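Side-chain contacts in UDP-N-Acetylenolpyruvylglucosamine Reductase (Thermus caldophilus, PDB 2GQT), which uses FAD, probably with NADPH, to reduce UDP-N-acetylenolpyruvylglucosamine to UDP-N-acetylmuramate during synthesis of the peptidoglycan cell wall: residues T82-P85 against L86-E90; I105-V109 against G110-K114. All blocks are in the same frame, centred on the assembly; numbering follows the deposited sequence.

Contact 1 (T82-P85 against L86-E90); sequences TLLP and LLVQE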
# COMPACT_ATOMS: atom_id res chain seq x y z
N THR A 82 -10.44 -2.01 -5.33
CA THR A 82 -10.77 -3.16 -4.50
C THR A 82 -9.67 -3.40 -3.48
O THR A 82 -8.48 -3.27 -3.81
CB THR A 82 -10.94 -4.43 -5.38
OG1 THR A 82 -11.86 -4.16 -6.44
CG2 THR A 82 -11.44 -5.62 -4.56
N LEU A 83 -10.03 -3.76 -2.25
CA LEU A 83 -9.05 -4.08 -1.23
C LEU A 83 -8.42 -5.45 -1.44
O LEU A 83 -9.13 -6.46 -1.59
CB LEU A 83 -9.65 -3.97 0.17
CG LEU A 83 -9.84 -2.52 0.63
CD1 LEU A 83 -10.84 -2.46 1.78
CD2 LEU A 83 -8.50 -1.87 1.00
N LEU A 84 -7.09 -5.48 -1.46
CA LEU A 84 -6.37 -6.73 -1.58
C LEU A 84 -6.76 -7.75 -0.48
O LEU A 84 -6.93 -8.93 -0.77
CB LEU A 84 -4.86 -6.46 -1.64
CG LEU A 84 -3.98 -7.68 -1.91
CD1 LEU A 84 -4.32 -8.34 -3.25
CD2 LEU A 84 -2.52 -7.25 -1.88
N PRO A 85 -6.90 -7.32 0.80
CA PRO A 85 -7.35 -8.30 1.79
C PRO A 85 -8.68 -8.99 1.47
O PRO A 85 -8.86 -10.15 1.84
CB PRO A 85 -7.44 -7.48 3.08
CG PRO A 85 -6.46 -6.37 2.89
CD PRO A 85 -6.56 -6.03 1.43
N LEU A 86 -9.59 -8.29 0.80
CA LEU A 86 -10.83 -8.90 0.35
C LEU A 86 -10.53 -9.99 -0.68
O LEU A 86 -11.04 -11.12 -0.57
CB LEU A 86 -11.77 -7.85 -0.23
CG LEU A 86 -13.06 -8.39 -0.87
CD1 LEU A 86 -13.93 -9.13 0.15
CD2 LEU A 86 -13.83 -7.27 -1.50
N LEU A 87 -9.73 -9.66 -1.69
CA LEU A 87 -9.41 -10.61 -2.74
C LEU A 87 -8.70 -11.85 -2.22
O LEU A 87 -8.98 -12.95 -2.67
CB LEU A 87 -8.60 -9.93 -3.82
CG LEU A 87 -9.35 -8.82 -4.55
CD1 LEU A 87 -8.36 -8.01 -5.33
CD2 LEU A 87 -10.44 -9.36 -5.47
N VAL A 88 -7.79 -11.68 -1.26
CA VAL A 88 -7.11 -12.83 -0.66
C VAL A 88 -8.13 -13.83 -0.10
O VAL A 88 -8.05 -15.05 -0.35
CB VAL A 88 -6.11 -12.38 0.43
CG1 VAL A 88 -5.60 -13.56 1.23
CG2 VAL A 88 -4.94 -11.60 -0.19
N GLN A 89 -9.10 -13.33 0.65
CA GLN A 89 -10.11 -14.21 1.26
C GLN A 89 -11.09 -14.76 0.22
O GLN A 89 -11.48 -15.93 0.28
CB GLN A 89 -10.86 -13.49 2.38
CG GLN A 89 -9.99 -13.04 3.54
CD GLN A 89 -9.24 -14.16 4.22
OE1 GLN A 89 -9.74 -15.29 4.33
NE2 GLN A 89 -8.03 -13.86 4.67
N GLU A 90 -11.47 -13.92 -0.74
CA GLU A 90 -12.36 -14.37 -1.81
C GLU A 90 -11.75 -15.48 -2.65
O GLU A 90 -12.44 -16.43 -3.05
CB GLU A 90 -12.77 -13.20 -2.70
CG GLU A 90 -13.69 -12.21 -2.04
CD GLU A 90 -15.09 -12.73 -1.91
OE1 GLU A 90 -15.29 -13.68 -1.13
OE2 GLU A 90 -15.98 -12.19 -2.61
O HOH W 1 -7.18 -11.04 3.97

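Contact 2 (I105-V109 against G110-K114); sequences IPAQV and GGAVK. With FAD (flavin-adenine dinucleotide), chain C.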
# COMPACT_ATOMS: atom_id res chain seq x y z
N ILE A 105 -1.27 -7.77 3.86
CA ILE A 105 -0.91 -6.51 3.20
C ILE A 105 -2.18 -5.67 3.01
O ILE A 105 -3.03 -6.01 2.19
CB ILE A 105 -0.24 -6.75 1.84
CG1 ILE A 105 0.97 -7.68 2.01
CG2 ILE A 105 0.17 -5.40 1.23
CD1 ILE A 105 1.64 -8.08 0.71
N PRO A 106 -2.33 -4.58 3.78
CA PRO A 106 -3.58 -3.83 3.77
C PRO A 106 -3.65 -2.79 2.63
O PRO A 106 -3.81 -1.59 2.87
CB PRO A 106 -3.57 -3.16 5.15
CG PRO A 106 -2.15 -2.87 5.38
CD PRO A 106 -1.36 -4.01 4.74
N ALA A 107 -3.54 -3.29 1.40
CA ALA A 107 -3.45 -2.46 0.21
C ALA A 107 -4.76 -2.44 -0.57
O ALA A 107 -5.52 -3.42 -0.54
CB ALA A 107 -2.37 -3.03 -0.69
N GLN A 108 -4.99 -1.37 -1.33
CA GLN A 108 -5.84 -1.51 -2.51
C GLN A 108 -5.03 -2.18 -3.61
O GLN A 108 -3.79 -2.10 -3.63
CB GLN A 108 -6.34 -0.15 -3.00
CG GLN A 108 -7.47 0.42 -2.19
CD GLN A 108 -7.96 1.74 -2.74
OE1 GLN A 108 -7.69 2.08 -3.90
NE2 GLN A 108 -8.70 2.48 -1.91
N VAL A 109 -5.73 -2.82 -4.54
CA VAL A 109 -5.07 -3.44 -5.69
C VAL A 109 -4.11 -2.47 -6.40
O VAL A 109 -2.97 -2.84 -6.72
CB VAL A 109 -6.12 -4.00 -6.68
CG1 VAL A 109 -5.50 -4.32 -8.04
CG2 VAL A 109 -6.76 -5.23 -6.09
N GLY A 110 -4.55 -1.24 -6.65
CA GLY A 110 -3.70 -0.30 -7.37
C GLY A 110 -2.41 0.02 -6.62
O GLY A 110 -1.35 0.15 -7.23
N GLY A 111 -2.52 0.19 -5.31
CA GLY A 111 -1.36 0.44 -4.46
C GLY A 111 -0.42 -0.75 -4.39
O GLY A 111 0.80 -0.59 -4.34
N ALA A 112 -1.00 -1.95 -4.37
CA ALA A 112 -0.21 -3.18 -4.37
C ALA A 112 0.56 -3.34 -5.68
O ALA A 112 1.68 -3.84 -5.69
CB ALA A 112 -1.10 -4.39 -4.13
N VAL A 113 -0.05 -2.94 -6.80
CA VAL A 113 0.65 -2.94 -8.08
C VAL A 113 1.76 -1.88 -8.09
O VAL A 113 2.91 -2.18 -8.43
CB VAL A 113 -0.33 -2.71 -9.26
CG1 VAL A 113 0.44 -2.49 -10.57
CG2 VAL A 113 -1.31 -3.87 -9.39
N LYS A 114 1.43 -0.65 -7.71
CA LYS A 114 2.42 0.43 -7.72
C LYS A 114 3.65 0.06 -6.89
O LYS A 114 4.79 0.31 -7.32
CB LYS A 114 1.81 1.74 -7.21
CG LYS A 114 2.81 2.90 -7.14
CD LYS A 114 3.03 3.54 -8.49
CE LYS A 114 3.94 4.75 -8.40
NZ LYS A 114 4.20 5.25 -9.79
PA FAD C . -1.05 3.93 -0.68
O1A FAD C . -0.27 3.90 0.57
O2A FAD C . -2.36 4.61 -0.72
O5B FAD C . -0.18 4.52 -1.87
C5B FAD C . 1.15 4.02 -2.08
C4B FAD C . 1.65 4.45 -3.44
O4B FAD C . 0.83 3.81 -4.45
C3B FAD C . 1.56 5.96 -3.71
O3B FAD C . 2.63 6.31 -4.58
C2B FAD C . 0.22 6.08 -4.43
O2B FAD C . 0.16 7.24 -5.25
C1B FAD C . 0.25 4.84 -5.29
N9A FAD C . -1.07 4.35 -5.74
C8A FAD C . -2.10 3.97 -4.96
N7A FAD C . -3.11 3.57 -5.74
C5A FAD C . -2.71 3.67 -7.02
C6A FAD C . -3.31 3.43 -8.26
N6A FAD C . -4.55 2.95 -8.39
N1A FAD C . -2.59 3.67 -9.37
C2A FAD C . -1.34 4.15 -9.30
N3A FAD C . -0.73 4.41 -8.15
C4A FAD C . -1.42 4.18 -7.01
N1 FAD C . 4.05 -3.92 1.90
C2 FAD C . 4.61 -5.05 1.34
O2 FAD C . 5.13 -4.98 0.23
N3 FAD C . 4.61 -6.25 2.04
C4 FAD C . 4.03 -6.36 3.30
O4 FAD C . 4.04 -7.45 3.89
C4X FAD C . 3.46 -5.22 3.86
N5 FAD C . 2.87 -5.29 5.12
C5X FAD C . 2.24 -4.15 5.64
C6 FAD C . 1.60 -4.24 6.88
C7 FAD C . 0.95 -3.14 7.42
C7M FAD C . 0.24 -3.27 8.77
C8 FAD C . 0.95 -1.93 6.72
C8M FAD C . 0.25 -0.70 7.30
C9 FAD C . 1.60 -1.84 5.49
C9A FAD C . 2.25 -2.94 4.93
N10 FAD C . 2.91 -2.86 3.70
C10 FAD C . 3.47 -4.01 3.15
C1' FAD C . 3.04 -1.58 2.95
C2' FAD C . 1.81 -1.29 2.07
O2' FAD C . 0.67 -2.05 2.50
C3' FAD C . 2.07 -1.59 0.59
O3' FAD C . 3.13 -0.77 0.10
C4' FAD C . 0.80 -1.41 -0.25
O4' FAD C . 1.03 -1.92 -1.57
C5' FAD C . 0.34 0.04 -0.35
O5' FAD C . -0.94 0.03 -0.99
P FAD C . -2.00 1.17 -0.64
O1P FAD C . -3.19 0.90 -1.48
O2P FAD C . -2.17 1.33 0.82
O3P FAD C . -1.23 2.43 -1.26

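Contact 1 (T82-P85 against L86-E90)
The Gln89 side-chain amide and the Pro85 carbonyl are flat groups joined through a water. At the amide's nitrogen end, NE2 of Gln89 donates to this water, which in turn donates to O of Pro85 at 2.9 Å. The bend of the Gln89 chain at chi2 (-59°) carries the amide across the flank of the helix, roughly level with its own residue, where NE2 reaches the water. CG of Gln89 lies 3.5 Å from O of Pro85. The same oxygen also takes a weak bond from the backbone N of Gln89. The Pro85 ring sits in the first turn of the helix. Proline suits this turn, where its missing N-H costs no helix bond.

Leu83 is the N-cap residue. Its carbonyl O accepts from Leu87 N at 3.3 Å, in the carbonyl plane, and weakly from Leu86 N. One residue on, Val88 N donates to Leu84 O at 2.9 Å in a straighter bond (N-H...O 166°). The apolar part is led by Thr82, whose CG2 meets CG of Leu87 at 3.8 Å. Their side chains cross at about a right angle. OG1 of Thr82 turns to Gly79 O instead.

Leu87 packs on Val109 and Leu84 on Ala112, both of helix 109-114. Val88 and Gln89 touch Met181 of helix 174-187.

Contact 2 (I105-V109 against G110-K114)
Gly110 and Gly111, just after Gln108, lay bare backbone against the cofactor: FAD N6A and O1P lie where their side chains would begin. Gly110 CA approaches adenine N6A of FAD to 3.5 Å. Gly111 O takes a weak hydrogen bond from the ribityl O4' of FAD. Gln108 is the N-cap residue, and its carbonyl O accepts the helix bond from Ala112 N at 2.9 Å. Gln108 N donates to phosphate oxygen O1P of FAD, also at 2.9 Å. The phosphate lies near the helix N-terminus, whose partial positive charge would probably steady it.

This turn is part of the FAD-binding domain of the MurB family, and eight residues of 105-114 line the FAD pocket. Before it, Pro106 centres an inverse gamma turn, with a weak bond from Ala107 N to Ile105 O. The turn places two side chains over the same face of the isoalloxazine. Ile105 CG1 sits 3.6 Å from C4 of FAD at the pyrimidine end, and Pro106 CG 3.5 Å from C8 of FAD at the dimethylbenzene end.

Ala107 CB touches FAD O5' and, about at right angles to that, Ala112 CB at 3.9 Å. Lys114 CG stands anti to its backbone N (chi1 177°), which lays the alkyl stem beside FAD O4B of the adenosine ribose. Away from the cofactor, Val113 N donates to Val109 O at 2.9 Å, tilted 18° from the carbonyl plane. CG2 of Val113 lies beside the same oxygen, and both valines touch Val165 of strand 161-171.

In the fold
Both contacts are first turns of short helices in the FAD-binding domain, and they touch. Contact 1 lies farther out and is only partly buried: Leu83 and Pro85 are exposed, while Leu84 and Leu87 turn inward. Contact 2 is buried near the middle of the chain. Backbone hydrogen bonds join them, Leu84 N to Ala107 O and Val109 N to Thr82 O, so residues 82-85 run beside the loop that leads into helix 109-114. Leu87 CD1 and Val109 CG2 pack at 3.3 Å. The chemistry differs with place: contact 1 combines leucine packing with a water bridge, whereas contact 2 uses backbone groups, glycines and small side chains to seat FAD.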